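Card1 endonuclease domain-containing protein (Vibrio cholerae, PDB 1XMX) is of unknown function but may bind nucleic acid and, through its Card1-like domain of the PDDEXK nuclease clan, may act as an endonuclease. Local coordinates at residues D11-R16 with T149-R154; D23-S28 with Q137-I142; E77-L82 with E106-Y111; V279-Q284 with N292-A297; A339-F344 with L360-P365. All blocks are in the same frame, centred on the assembly; numbering follows the deposited sequence.

Contact 1: D11-R16 with T149-R154; sequences DQDPVR and TIFGAR
The F151 ring takes D13 at its edge: OD1 of D13 stands 3.5 Å from CZ of F151, near the ring plane, and the carboxylate is turned 72° to the ring. One face carries the CG2 methyl of I150, the residue just before, offset toward the rim. V15 CG2 comes in obliquely, 3.6 Å from F151 CE2, and the carbonyl O of Q12 also meets the ring obliquely, 3.5 Å from CE1. The rest of the contact is aliphatic. P14 CD lies 4.0 Å from I150 CG2, the two side chains sliding past each other in opposite directions. With chi1 of D13 at -179°, its CG is anti to the backbone N, which carries the carboxylate over to the ring. The other oxygen, OD2, accepts from the backbone N of L335, and this bond probably fixes how the carboxylate is turned. Just beyond, G152 is the C-prime residue of a Schellman motif that ends helix 144-150, its N bonded to T149 O. The contact sets the turn leading into helix 15-22 against that helix end; P14 also leans on I42 and L46 of helix 40-52, while R154 passes on to pair with strand 279-285.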
# COMPACT_ATOMS: atom_id res chain seq x y z
N ASP A 11 10.57 5.58 15.84
CA ASP A 11 11.66 5.39 14.90
C ASP A 11 11.21 5.74 13.48
O ASP A 11 10.16 6.34 13.33
CB ASP A 11 12.35 4.02 15.04
CG ASP A 11 11.50 2.85 14.57
OD1 ASP A 11 10.45 3.07 13.92
OD2 ASP A 11 11.89 1.69 14.87
N GLN A 12 12.00 5.40 12.45
CA GLN A 12 11.67 5.74 11.09
C GLN A 12 10.60 4.81 10.51
O GLN A 12 9.99 5.12 9.53
CB GLN A 12 12.90 5.76 10.20
CG GLN A 12 14.07 6.54 10.81
CD GLN A 12 13.83 8.06 11.04
OE1 GLN A 12 13.68 8.82 10.06
NE2 GLN A 12 13.84 8.51 12.34
N ASP A 13 10.35 3.68 11.15
CA ASP A 13 9.16 2.90 10.75
C ASP A 13 8.25 2.58 11.94
O ASP A 13 8.34 1.50 12.48
CB ASP A 13 9.64 1.63 10.03
CG ASP A 13 8.54 0.79 9.56
OD1 ASP A 13 7.35 0.96 9.95
OD2 ASP A 13 8.84 -0.10 8.79
N PRO A 14 7.41 3.54 12.38
CA PRO A 14 6.66 3.40 13.63
C PRO A 14 5.24 2.91 13.50
O PRO A 14 4.45 3.13 14.40
CB PRO A 14 6.63 4.82 14.15
CG PRO A 14 6.58 5.67 12.88
CD PRO A 14 7.16 4.86 11.77
N VAL A 15 4.91 2.22 12.43
CA VAL A 15 3.55 1.73 12.25
C VAL A 15 3.02 0.83 13.38
O VAL A 15 1.86 0.84 13.68
CB VAL A 15 3.46 0.92 10.94
CG1 VAL A 15 2.06 0.30 10.80
CG2 VAL A 15 3.73 1.84 9.75
N ARG A 16 3.89 0.03 13.95
CA ARG A 16 3.48 -0.93 14.97
C ARG A 16 3.24 -0.23 16.33
O ARG A 16 2.81 -0.88 17.26
CB ARG A 16 4.53 -2.07 15.08
CG ARG A 16 4.43 -3.08 13.93
CD ARG A 16 5.62 -3.99 14.03
NE ARG A 16 6.86 -3.25 13.81
CZ ARG A 16 8.01 -3.54 14.41
NH1 ARG A 16 8.07 -4.55 15.26
NH2 ARG A 16 9.07 -2.79 14.18
N THR A 149 0.37 9.10 5.44
CA THR A 149 0.63 10.17 6.38
C THR A 149 1.82 9.78 7.27
O THR A 149 2.77 10.54 7.45
CB THR A 149 -0.59 10.42 7.26
OG1 THR A 149 -1.65 10.80 6.40
CG2 THR A 149 -0.32 11.51 8.32
N ILE A 150 1.75 8.60 7.83
CA ILE A 150 2.81 8.15 8.71
C ILE A 150 4.17 8.32 8.07
O ILE A 150 5.12 8.72 8.75
CB ILE A 150 2.62 6.70 9.18
CG1 ILE A 150 1.43 6.64 10.15
CG2 ILE A 150 3.94 6.18 9.83
CD1 ILE A 150 1.05 5.22 10.58
N PHE A 151 4.28 8.00 6.77
CA PHE A 151 5.57 8.05 6.09
C PHE A 151 5.89 9.35 5.33
O PHE A 151 6.81 9.39 4.51
CB PHE A 151 5.77 6.83 5.21
CG PHE A 151 6.06 5.58 6.01
CD1 PHE A 151 7.35 5.29 6.43
CD2 PHE A 151 5.05 4.69 6.34
CE1 PHE A 151 7.61 4.18 7.16
CE2 PHE A 151 5.33 3.57 7.06
CZ PHE A 151 6.61 3.31 7.47
N GLY A 152 5.13 10.39 5.62
CA GLY A 152 5.50 11.74 5.18
C GLY A 152 5.00 12.16 3.82
O GLY A 152 5.52 13.13 3.24
N ALA A 153 3.97 11.46 3.36
CA ALA A 153 3.42 11.60 2.03
C ALA A 153 1.94 11.87 2.22
O ALA A 153 1.42 11.80 3.34
CB ALA A 153 3.64 10.32 1.22
N ARG A 154 1.25 12.22 1.16
CA ARG A 154 -0.19 12.37 1.27
C ARG A 154 -0.81 11.88 -0.02
O ARG A 154 -0.30 12.18 -1.11
CB ARG A 154 -0.54 13.82 1.50
CG ARG A 154 -1.77 14.24 0.77
CD ARG A 154 -1.94 15.70 0.94
NE ARG A 154 -1.17 16.47 -0.02
CZ ARG A 154 -1.70 16.92 -1.15
NH1 ARG A 154 -2.98 16.65 -1.41
NH2 ARG A 154 -0.97 17.63 -2.01

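Contact 2: D23-S28 with Q137-I142; sequences DHRTVS and QVQDRI
Q139, D23 and R141 bury the most surface here, and the amide of Q139 ties the other two together. It lies stacked on the carboxylate of D23, planes 16° apart, with CD of Q139 3.3 Å from OD1 of D23. Its OE1 takes three N-H groups: the backbone N of H24, at 2.9 Å, comes from one side of the amide plane, and NE and NH2 of R141, gripping side-on, from the other, none on a lone pair. That grip probably helps keep the R141 guanidinium flat on the H24 ring, centres 3.5 Å apart and planes at 6°. D23 is equally busy. R25 forms a side-on salt bridge with it, NE to OD1 and NH2 to OD2. OD2 also accepts from Q139 N, 2.9 Å away and well above the carboxylate plane, and OD1 from R25 N in an Asx turn. R25 NH2 reaches Q137 O at 2.6 Å, while a water joins R25 NH1 to Q137 N. Both segments are largely loop: D23-S28 runs from helix 15-22 to strand 30-35; Q137-I142 starts on the last residue of strand 136-137 and leads into helix 144-150, with V138 and I142 packed on T19 of helix 15-22.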
# COMPACT_ATOMS: atom_id res chain seq x y z
N ASP A 23 -6.76 -1.31 17.26
CA ASP A 23 -7.36 -2.62 17.44
C ASP A 23 -8.50 -2.30 18.38
O ASP A 23 -8.31 -1.63 19.40
CB ASP A 23 -6.34 -3.53 18.17
CG ASP A 23 -6.77 -4.95 18.31
OD1 ASP A 23 -7.89 -5.25 18.79
OD2 ASP A 23 -6.02 -5.81 17.86
N HIS A 24 -9.68 -2.80 18.09
CA HIS A 24 -10.84 -2.49 18.95
C HIS A 24 -10.73 -3.09 20.34
O HIS A 24 -11.48 -2.68 21.24
CB HIS A 24 -12.12 -3.05 18.31
CG HIS A 24 -12.52 -2.36 17.05
ND1 HIS A 24 -13.71 -2.62 16.40
CD2 HIS A 24 -11.90 -1.40 16.34
CE1 HIS A 24 -13.79 -1.86 15.32
NE2 HIS A 24 -12.71 -1.10 15.27
N ARG A 25 -9.86 -4.09 20.51
CA ARG A 25 -9.73 -4.76 21.82
C ARG A 25 -8.88 -3.99 22.83
O ARG A 25 -8.94 -4.26 24.02
CB ARG A 25 -9.22 -6.19 21.66
CG ARG A 25 -10.14 -7.06 20.80
CD ARG A 25 -9.47 -8.37 20.41
NE ARG A 25 -8.27 -8.07 19.63
CZ ARG A 25 -7.48 -8.99 19.08
NH1 ARG A 25 -7.76 -10.28 19.29
NH2 ARG A 25 -6.42 -8.63 18.34
N THR A 26 -8.09 -3.02 22.35
CA THR A 26 -7.16 -2.27 23.21
C THR A 26 -7.97 -1.24 23.94
O THR A 26 -8.80 -0.54 23.34
CB THR A 26 -6.02 -1.64 22.38
OG1 THR A 26 -5.35 -2.69 21.70
CG2 THR A 26 -4.98 -0.84 23.23
N VAL A 27 -7.81 -1.23 25.26
CA VAL A 27 -8.49 -0.30 26.15
C VAL A 27 -7.86 1.12 26.05
O VAL A 27 -8.59 2.12 25.87
CB VAL A 27 -8.46 -0.88 27.59
CG1 VAL A 27 -9.03 0.09 28.63
CG2 VAL A 27 -9.28 -2.22 27.62
N SER A 28 -6.53 1.20 26.12
CA SER A 28 -5.82 2.50 26.11
C SER A 28 -6.23 3.39 24.98
O SER A 28 -6.27 2.93 23.83
CB SER A 28 -4.29 2.31 26.07
OG SER A 28 -3.98 1.36 27.06
N GLN A 137 -3.44 -11.60 17.55
CA GLN A 137 -3.08 -11.14 16.23
C GLN A 137 -3.60 -9.69 16.18
O GLN A 137 -4.73 -9.44 16.47
CB GLN A 137 -3.76 -12.07 15.21
CG GLN A 137 -3.84 -11.58 13.79
CD GLN A 137 -2.47 -11.24 13.22
OE1 GLN A 137 -2.29 -10.19 12.61
NE2 GLN A 137 -1.51 -12.15 13.39
N VAL A 138 -2.78 -8.71 15.87
CA VAL A 138 -3.29 -7.33 15.81
C VAL A 138 -4.35 -7.16 14.74
O VAL A 138 -4.19 -7.66 13.64
CB VAL A 138 -2.16 -6.36 15.56
CG1 VAL A 138 -2.71 -4.91 15.46
CG2 VAL A 138 -1.10 -6.50 16.74
N GLN A 139 -5.46 -6.48 15.05
CA GLN A 139 -6.52 -6.38 14.04
C GLN A 139 -5.99 -5.51 12.91
O GLN A 139 -5.02 -4.78 13.11
CB GLN A 139 -7.77 -5.73 14.64
CG GLN A 139 -8.42 -6.59 15.70
CD GLN A 139 -9.71 -6.01 16.19
OE1 GLN A 139 -9.97 -4.83 16.01
NE2 GLN A 139 -10.55 -6.84 16.77
N ASP A 140 -6.69 -5.54 11.78
CA ASP A 140 -6.29 -4.91 10.54
C ASP A 140 -7.20 -3.72 10.28
O ASP A 140 -8.24 -3.87 9.68
CB ASP A 140 -6.39 -5.95 9.42
CG ASP A 140 -5.41 -7.12 9.63
OD1 ASP A 140 -4.34 -6.79 10.14
OD2 ASP A 140 -5.72 -8.32 9.35
N ARG A 141 -6.79 -2.54 10.72
CA ARG A 141 -7.64 -1.34 10.77
C ARG A 141 -7.06 -0.14 10.04
O ARG A 141 -7.79 0.67 9.47
CB ARG A 141 -7.86 -0.92 12.23
CG ARG A 141 -8.57 -1.98 13.12
CD ARG A 141 -9.91 -2.29 12.62
NE ARG A 141 -10.55 -3.23 13.53
CZ ARG A 141 -11.75 -3.77 13.34
NH1 ARG A 141 -12.43 -3.48 12.23
NH2 ARG A 141 -12.26 -4.60 14.25
N ILE A 142 -5.76 0.04 10.12
CA ILE A 142 -5.08 1.17 9.45
C ILE A 142 -5.37 1.19 7.94
O ILE A 142 -5.50 0.14 7.28
CB ILE A 142 -3.55 1.16 9.78
CG1 ILE A 142 -2.94 2.56 9.65
CG2 ILE A 142 -2.77 0.08 8.99
CD1 ILE A 142 -1.47 2.48 9.53
O HOH W 1 -6.15 -12.80 18.30

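Contact 3: E77-L82 with E106-Y111; sequences ELAETL and EVFRSY
Y111 reaches across to E80, and OH donates to OE1 over 2.8 Å. The bond meets that oxygen from above the carboxylate plane, about perpendicular to it. The carboxylate stands at 79° to the tyrosine ring, with OE1 near the ring plane. E80 gets there by a bend: CG is anti to the backbone N (chi1 -160°), then chi2 of 76° folds the chain back toward the phenol. For Y111 the first torsion sets the ring anti to its own carbonyl carbon, pointing at the facing helix. This is close packing of helices 68-85 and 98-110, which precede strands 88-92 and 115-118 of the N-terminal mixed sheet, and it turns on an alanine. A79 CB sits between three side chains, 3.4 Å from Y111 CE2, 3.7 Å from V107 CG1 and 4.2 Å from F108 CE1. CB meets F108 at the ring edge, and A79 O lies over a face of Y111. Behind them, the Y111 ring stacks with W113, and F108 meets F91 edge-to-face. S110 turns its hydroxyl back onto its own helix, OG donating to V107 O at 2.7 Å.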
# COMPACT_ATOMS: atom_id res chain seq x y z
N GLU A 77 12.45 9.70 35.20
CA GLU A 77 11.66 10.89 35.53
C GLU A 77 10.23 10.80 34.99
O GLU A 77 9.28 11.07 35.70
CB GLU A 77 12.33 12.16 34.99
CG GLU A 77 13.29 12.76 35.97
CD GLU A 77 13.88 14.11 35.52
OE1 GLU A 77 13.06 14.99 35.09
OE2 GLU A 77 15.15 14.29 35.62
N LEU A 78 10.09 10.47 33.72
CA LEU A 78 8.80 10.18 33.14
C LEU A 78 8.08 9.07 33.91
O LEU A 78 6.89 9.22 34.27
CB LEU A 78 8.94 9.78 31.67
CG LEU A 78 7.62 9.33 31.02
CD1 LEU A 78 6.71 10.54 30.97
CD2 LEU A 78 7.89 8.77 29.61
N ALA A 79 8.77 7.96 34.19
CA ALA A 79 8.10 6.81 34.79
C ALA A 79 7.54 7.21 36.16
O ALA A 79 6.44 6.79 36.55
CB ALA A 79 9.07 5.64 34.91
N GLU A 80 8.31 8.03 36.89
CA GLU A 80 8.00 8.32 38.28
C GLU A 80 6.75 9.24 38.31
O GLU A 80 5.86 9.06 39.10
CB GLU A 80 9.25 8.92 38.98
CG GLU A 80 9.29 8.85 40.49
CD GLU A 80 9.63 7.45 41.13
OE1 GLU A 80 8.77 6.52 41.15
OE2 GLU A 80 10.74 7.30 41.71
N THR A 81 6.67 10.19 37.39
CA THR A 81 5.48 11.00 37.22
C THR A 81 4.27 10.11 36.84
O THR A 81 3.15 10.36 37.28
CB THR A 81 5.68 12.06 36.08
OG1 THR A 81 6.87 12.82 36.30
CG2 THR A 81 4.50 13.01 36.02
N LEU A 82 4.47 9.09 36.01
CA LEU A 82 3.36 8.26 35.60
C LEU A 82 2.94 7.42 36.78
O LEU A 82 1.77 7.27 37.04
CB LEU A 82 3.75 7.33 34.45
CG LEU A 82 4.06 8.04 33.14
CD1 LEU A 82 4.48 7.00 32.08
CD2 LEU A 82 2.85 8.95 32.72
N GLU A 106 14.50 -1.30 30.70
CA GLU A 106 15.01 -1.45 32.09
C GLU A 106 14.12 -0.64 33.05
O GLU A 106 13.70 -1.13 34.09
CB GLU A 106 16.47 -0.99 32.23
CG GLU A 106 17.06 -1.23 33.64
CD GLU A 106 18.37 -0.44 33.92
OE1 GLU A 106 18.38 0.79 33.69
OE2 GLU A 106 19.39 -1.04 34.37
N VAL A 107 13.86 0.61 32.69
CA VAL A 107 13.07 1.49 33.53
C VAL A 107 11.65 0.92 33.73
O VAL A 107 11.18 0.72 34.85
CB VAL A 107 12.99 2.95 32.97
CG1 VAL A 107 12.11 3.79 33.86
CG2 VAL A 107 14.40 3.56 32.85
N PHE A 108 10.98 0.62 32.63
CA PHE A 108 9.58 0.19 32.72
C PHE A 108 9.43 -1.19 33.39
O PHE A 108 8.49 -1.43 34.16
CB PHE A 108 8.91 0.23 31.34
CG PHE A 108 8.83 1.62 30.76
CD1 PHE A 108 8.67 2.72 31.58
CD2 PHE A 108 8.87 1.82 29.41
CE1 PHE A 108 8.57 4.01 31.03
CE2 PHE A 108 8.76 3.10 28.86
CZ PHE A 108 8.60 4.18 29.67
N ARG A 109 10.36 -2.09 33.10
CA ARG A 109 10.34 -3.38 33.75
C ARG A 109 10.47 -3.26 35.30
O ARG A 109 9.81 -3.99 36.05
CB ARG A 109 11.41 -4.30 33.13
CG ARG A 109 11.55 -5.60 33.86
CD ARG A 109 10.32 -6.51 33.65
NE ARG A 109 10.56 -7.80 34.30
CZ ARG A 109 10.44 -8.02 35.60
NH1 ARG A 109 10.07 -7.05 36.42
NH2 ARG A 109 10.72 -9.20 36.07
N SER A 110 11.25 -2.30 35.78
CA SER A 110 11.39 -2.14 37.24
C SER A 110 10.11 -1.67 37.93
O SER A 110 9.92 -1.92 39.09
CB SER A 110 12.54 -1.23 37.63
OG SER A 110 12.26 0.09 37.23
N TYR A 111 9.24 -1.00 37.18
CA TYR A 111 7.92 -0.60 37.63
C TYR A 111 6.87 -1.70 37.45
O TYR A 111 5.70 -1.50 37.76
CB TYR A 111 7.50 0.65 36.85
CG TYR A 111 8.16 1.91 37.37
CD1 TYR A 111 7.60 2.62 38.42
CD2 TYR A 111 9.38 2.37 36.84
CE1 TYR A 111 8.19 3.76 38.93
CE2 TYR A 111 9.99 3.50 37.35
CZ TYR A 111 9.37 4.19 38.40
OH TYR A 111 9.92 5.32 38.95

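Contact 4: V279-Q284 with N292-A297; sequences VQVYRQ and NELDVA
V281 O receives the backbone N of N292 at 2.9 Å, and also a weak bond from a water. The same water accepts from R283 NE, 2.8 Å away, and from N292 ND2, so it bridges the two strands beside their hydrogen-bonded pair. A second bond, V281 N to N292 O, completes that pair. N292 OD1 is held by NZ of K324, which probably orients the amide. Two residues along, V279 and L294 form another hydrogen-bonded pair, with L294 N 2.8 Å from V279 O. Between the pairs lies Q280 opposite E293, a non-hydrogen-bonded pair whose side chains run side by side. On the face of V279, V281 and L294 the contacts are apolar: V281 CG2, beside its backbone N, rests 3.7 Å from L294 CG. Past the corner the chain turns at D295 and V296, A297 CB comes back to touch V279 CG2 at 4.0 Å. Helix 321-333 packs on the V281 and L294 side, L332 touching both. The arrangement is an antiparallel beta hairpin, strands 279-285 and 288-300, in the mixed sheet of the Card1-like endonuclease domain, of the PDDEXK clan.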
# COMPACT_ATOMS: atom_id res chain seq x y z
N VAL A 279 -4.04 5.81 -6.77
CA VAL A 279 -3.80 6.77 -5.71
C VAL A 279 -2.75 7.77 -6.20
O VAL A 279 -1.67 7.37 -6.66
CB VAL A 279 -3.30 6.03 -4.46
CG1 VAL A 279 -3.24 7.00 -3.29
CG2 VAL A 279 -4.23 4.85 -4.12
N GLN A 280 -3.07 9.07 -6.15
CA GLN A 280 -2.05 10.12 -6.34
C GLN A 280 -1.32 10.41 -5.02
O GLN A 280 -1.95 10.66 -4.03
CB GLN A 280 -2.70 11.41 -6.86
CG GLN A 280 -3.66 11.18 -8.03
CD GLN A 280 -2.92 10.61 -9.24
OE1 GLN A 280 -3.29 9.57 -9.81
NE2 GLN A 280 -1.86 11.29 -9.63
N VAL A 281 0.02 10.41 -5.03
CA VAL A 281 0.83 10.50 -3.81
C VAL A 281 1.75 11.70 -3.97
O VAL A 281 2.46 11.83 -4.99
CB VAL A 281 1.76 9.26 -3.60
CG1 VAL A 281 2.53 9.35 -2.24
CG2 VAL A 281 1.01 7.97 -3.75
N TYR A 282 1.72 12.59 -2.98
CA TYR A 282 2.50 13.80 -2.94
C TYR A 282 3.47 13.81 -1.74
O TYR A 282 3.08 13.39 -0.64
CB TYR A 282 1.55 15.02 -2.86
CG TYR A 282 0.59 15.13 -4.04
CD1 TYR A 282 -0.66 14.52 -4.00
CD2 TYR A 282 0.95 15.84 -5.18
CE1 TYR A 282 -1.55 14.62 -5.08
CE2 TYR A 282 0.08 15.94 -6.28
CZ TYR A 282 -1.17 15.33 -6.23
OH TYR A 282 -2.03 15.43 -7.31
N ARG A 283 4.71 14.26 -1.96
CA ARG A 283 5.67 14.50 -0.88
C ARG A 283 6.31 15.87 -1.06
O ARG A 283 6.82 16.16 -2.14
CB ARG A 283 6.74 13.40 -0.82
CG ARG A 283 6.20 12.04 -0.39
CD ARG A 283 7.19 10.89 -0.54
NE ARG A 283 7.52 10.63 -1.93
CZ ARG A 283 8.32 9.66 -2.40
NH1 ARG A 283 8.93 8.81 -1.60
NH2 ARG A 283 8.52 9.57 -3.71
N GLN A 284 6.25 16.72 -0.05
CA GLN A 284 6.85 18.04 -0.11
C GLN A 284 8.31 17.97 0.32
O GLN A 284 8.62 17.35 1.35
CB GLN A 284 6.14 19.04 0.81
CG GLN A 284 4.96 19.75 0.21
CD GLN A 284 5.26 20.49 -1.10
OE1 GLN A 284 4.74 20.11 -2.14
NE2 GLN A 284 6.08 21.57 -1.04
N ASN A 292 3.83 10.77 -7.29
CA ASN A 292 3.86 9.40 -7.75
C ASN A 292 2.43 8.94 -7.91
O ASN A 292 1.54 9.59 -7.41
CB ASN A 292 4.59 8.53 -6.74
CG ASN A 292 6.10 8.73 -6.76
OD1 ASN A 292 6.80 8.39 -7.74
ND2 ASN A 292 6.63 9.27 -5.65
N GLU A 293 2.20 7.84 -8.62
CA GLU A 293 0.84 7.25 -8.70
C GLU A 293 0.90 5.78 -8.34
O GLU A 293 1.71 5.06 -8.87
CB GLU A 293 0.24 7.38 -10.10
CG GLU A 293 -1.10 6.66 -10.24
CD GLU A 293 -1.76 6.95 -11.56
OE1 GLU A 293 -1.37 6.34 -12.59
OE2 GLU A 293 -2.66 7.81 -11.57
N LEU A 294 0.02 5.32 -7.46
CA LEU A 294 -0.04 3.89 -7.13
C LEU A 294 -1.21 3.26 -7.90
O LEU A 294 -2.37 3.60 -7.66
CB LEU A 294 -0.16 3.65 -5.60
CG LEU A 294 0.72 4.43 -4.67
CD1 LEU A 294 0.46 4.10 -3.22
CD2 LEU A 294 2.18 4.17 -4.93
N ASP A 295 -0.90 2.40 -8.87
CA ASP A 295 -1.94 1.85 -9.74
C ASP A 295 -3.03 1.14 -8.91
O ASP A 295 -4.21 1.50 -8.98
CB ASP A 295 -1.34 0.97 -10.85
CG ASP A 295 -0.44 1.76 -11.80
OD1 ASP A 295 -0.57 3.01 -11.88
OD2 ASP A 295 0.45 1.17 -12.46
N VAL A 296 -2.64 0.16 -8.10
CA VAL A 296 -3.53 -0.44 -7.11
C VAL A 296 -2.73 -0.50 -5.84
O VAL A 296 -1.60 -1.00 -5.81
CB VAL A 296 -4.01 -1.87 -7.49
CG1 VAL A 296 -5.06 -2.44 -6.43
CG2 VAL A 296 -4.59 -1.88 -8.89
N ALA A 297 -3.28 0.09 -4.80
CA ALA A 297 -2.66 0.07 -3.48
C ALA A 297 -3.59 -0.69 -2.54
O ALA A 297 -4.81 -0.48 -2.58
CB ALA A 297 -2.46 1.48 -2.96
O HOH W 2 5.61 11.05 -3.98

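Contact 5: A339-F344 with L360-P365; sequences AMLVSF and LALIGP
M340, L341 and V342 pair in parallel with A361, L362 and I363, the strand axes 4.6 Å apart and 19° from aligned. These are the two strands of a beta-alpha-beta unit, joined through helix 349-358. Four backbone bonds alternate between them: A361 N to A339 O, L341 N to A361 O, I363 N to L341 O, and S343 N to I363 O. The last is 2.8 Å long and, at 175°, almost straight. M340, V342, A361 and I363 share one face. M340 runs out with CG anti to its N and bends at chi3 (-77°), which brings SD to 3.8 Å from I363 CD1 and CE to 3.9 Å from A361 CB. Helix 371-380 closes over this face, W378 touching M340 and A361. L341 and L362 lie side by side on the other, CB of L341 3.8 Å from CD2 of L362. At the far end the pairing stops at a proline, which has no N-H to offer S343 O, and P365 CB packs instead 3.3 Å from F344 O.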
# COMPACT_ATOMS: atom_id res chain seq x y z
N ALA A 339 5.68 -5.06 -2.76
CA ALA A 339 5.27 -4.57 -4.07
C ALA A 339 5.33 -5.63 -5.17
O ALA A 339 6.19 -6.52 -5.20
CB ALA A 339 6.08 -3.27 -4.47
N MET A 340 4.42 -5.47 -6.10
CA MET A 340 4.27 -6.39 -7.20
C MET A 340 4.23 -5.60 -8.55
O MET A 340 3.68 -4.50 -8.62
CB MET A 340 2.92 -7.06 -7.01
CG MET A 340 2.47 -7.77 -8.25
SD MET A 340 1.01 -8.77 -8.04
CE MET A 340 1.69 -10.23 -7.16
N LEU A 341 4.79 -6.18 -9.60
CA LEU A 341 4.54 -5.62 -10.96
C LEU A 341 3.67 -6.59 -11.73
O LEU A 341 4.03 -7.76 -11.88
CB LEU A 341 5.85 -5.32 -11.68
CG LEU A 341 5.83 -4.97 -13.16
CD1 LEU A 341 5.04 -3.68 -13.39
CD2 LEU A 341 7.30 -4.82 -13.67
N VAL A 342 2.51 -6.12 -12.20
CA VAL A 342 1.69 -6.94 -13.11
C VAL A 342 1.96 -6.44 -14.54
O VAL A 342 1.78 -5.26 -14.82
CB VAL A 342 0.18 -6.88 -12.74
CG1 VAL A 342 -0.65 -7.65 -13.79
CG2 VAL A 342 -0.04 -7.41 -11.25
N SER A 343 2.40 -7.33 -15.42
CA SER A 343 2.82 -6.96 -16.76
C SER A 343 2.03 -7.76 -17.79
O SER A 343 1.97 -8.98 -17.71
CB SER A 343 4.32 -7.23 -16.95
OG SER A 343 4.74 -6.75 -18.23
N PHE A 344 1.40 -7.05 -18.72
CA PHE A 344 0.67 -7.63 -19.81
C PHE A 344 1.61 -8.22 -20.85
O PHE A 344 1.27 -9.24 -21.51
CB PHE A 344 -0.23 -6.54 -20.42
CG PHE A 344 -1.01 -6.98 -21.65
CD1 PHE A 344 -2.07 -7.88 -21.54
CD2 PHE A 344 -0.71 -6.45 -22.88
CE1 PHE A 344 -2.80 -8.27 -22.67
CE2 PHE A 344 -1.43 -6.84 -24.00
CZ PHE A 344 -2.47 -7.76 -23.90
N LEU A 360 10.72 -8.12 -5.44
CA LEU A 360 9.45 -7.60 -6.03
C LEU A 360 8.76 -8.82 -6.61
O LEU A 360 9.40 -9.69 -7.22
CB LEU A 360 9.71 -6.55 -7.16
CG LEU A 360 10.31 -5.23 -6.65
CD1 LEU A 360 10.88 -4.30 -7.81
CD2 LEU A 360 9.28 -4.48 -5.88
N ALA A 361 7.45 -8.91 -6.41
CA ALA A 361 6.72 -10.04 -6.98
C ALA A 361 6.39 -9.69 -8.45
O ALA A 361 6.28 -8.51 -8.81
CB ALA A 361 5.42 -10.28 -6.14
N LEU A 362 6.17 -10.70 -9.28
CA LEU A 362 5.78 -10.46 -10.68
C LEU A 362 4.56 -11.29 -11.07
O LEU A 362 4.45 -12.47 -10.70
CB LEU A 362 6.93 -10.83 -11.65
CG LEU A 362 8.18 -9.96 -11.65
CD1 LEU A 362 9.13 -10.42 -12.72
CD2 LEU A 362 7.86 -8.50 -11.84
N ILE A 363 3.69 -10.69 -11.86
CA ILE A 363 2.73 -11.49 -12.64
C ILE A 363 2.82 -11.10 -14.14
O ILE A 363 2.48 -9.97 -14.53
CB ILE A 363 1.28 -11.36 -12.13
CG1 ILE A 363 1.14 -11.91 -10.69
CG2 ILE A 363 0.32 -12.15 -13.02
CD1 ILE A 363 -0.31 -11.68 -10.11
N GLY A 364 3.30 -12.01 -14.95
CA GLY A 364 3.36 -11.74 -16.38
C GLY A 364 2.21 -12.37 -17.16
O GLY A 364 1.25 -12.96 -16.58
N PRO A 365 2.29 -12.23 -18.50
CA PRO A 365 1.21 -12.65 -19.39
C PRO A 365 0.80 -14.10 -19.20
O PRO A 365 -0.36 -14.43 -19.28
CB PRO A 365 1.79 -12.42 -20.80
CG PRO A 365 3.27 -12.20 -20.60
CD PRO A 365 3.43 -11.63 -19.23

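How the contacts relate
Contacts 4 and 5 belong to one mixed sheet, antiparallel in the first and parallel in the second; both are buried, held by backbone bonds with apolar chains on the faces. Contact 1, partly buried like contact 2, joins this sheet to the N-terminal part: R154 O probably bonds to Y282 N of contact 4, and A153 packs on V281 and R283. Contact 2 is the polar one, built of loop arginines, a carboxylate and an amide, yet I142 CD1 packs on I150 CD1 of contact 1. Contact 1 sits at the start of helix 15-22 and the end of 144-150, contact 2 at their other ends. Contact 3 stands apart, a helix pair with an apolar core and one polar bond at its rim.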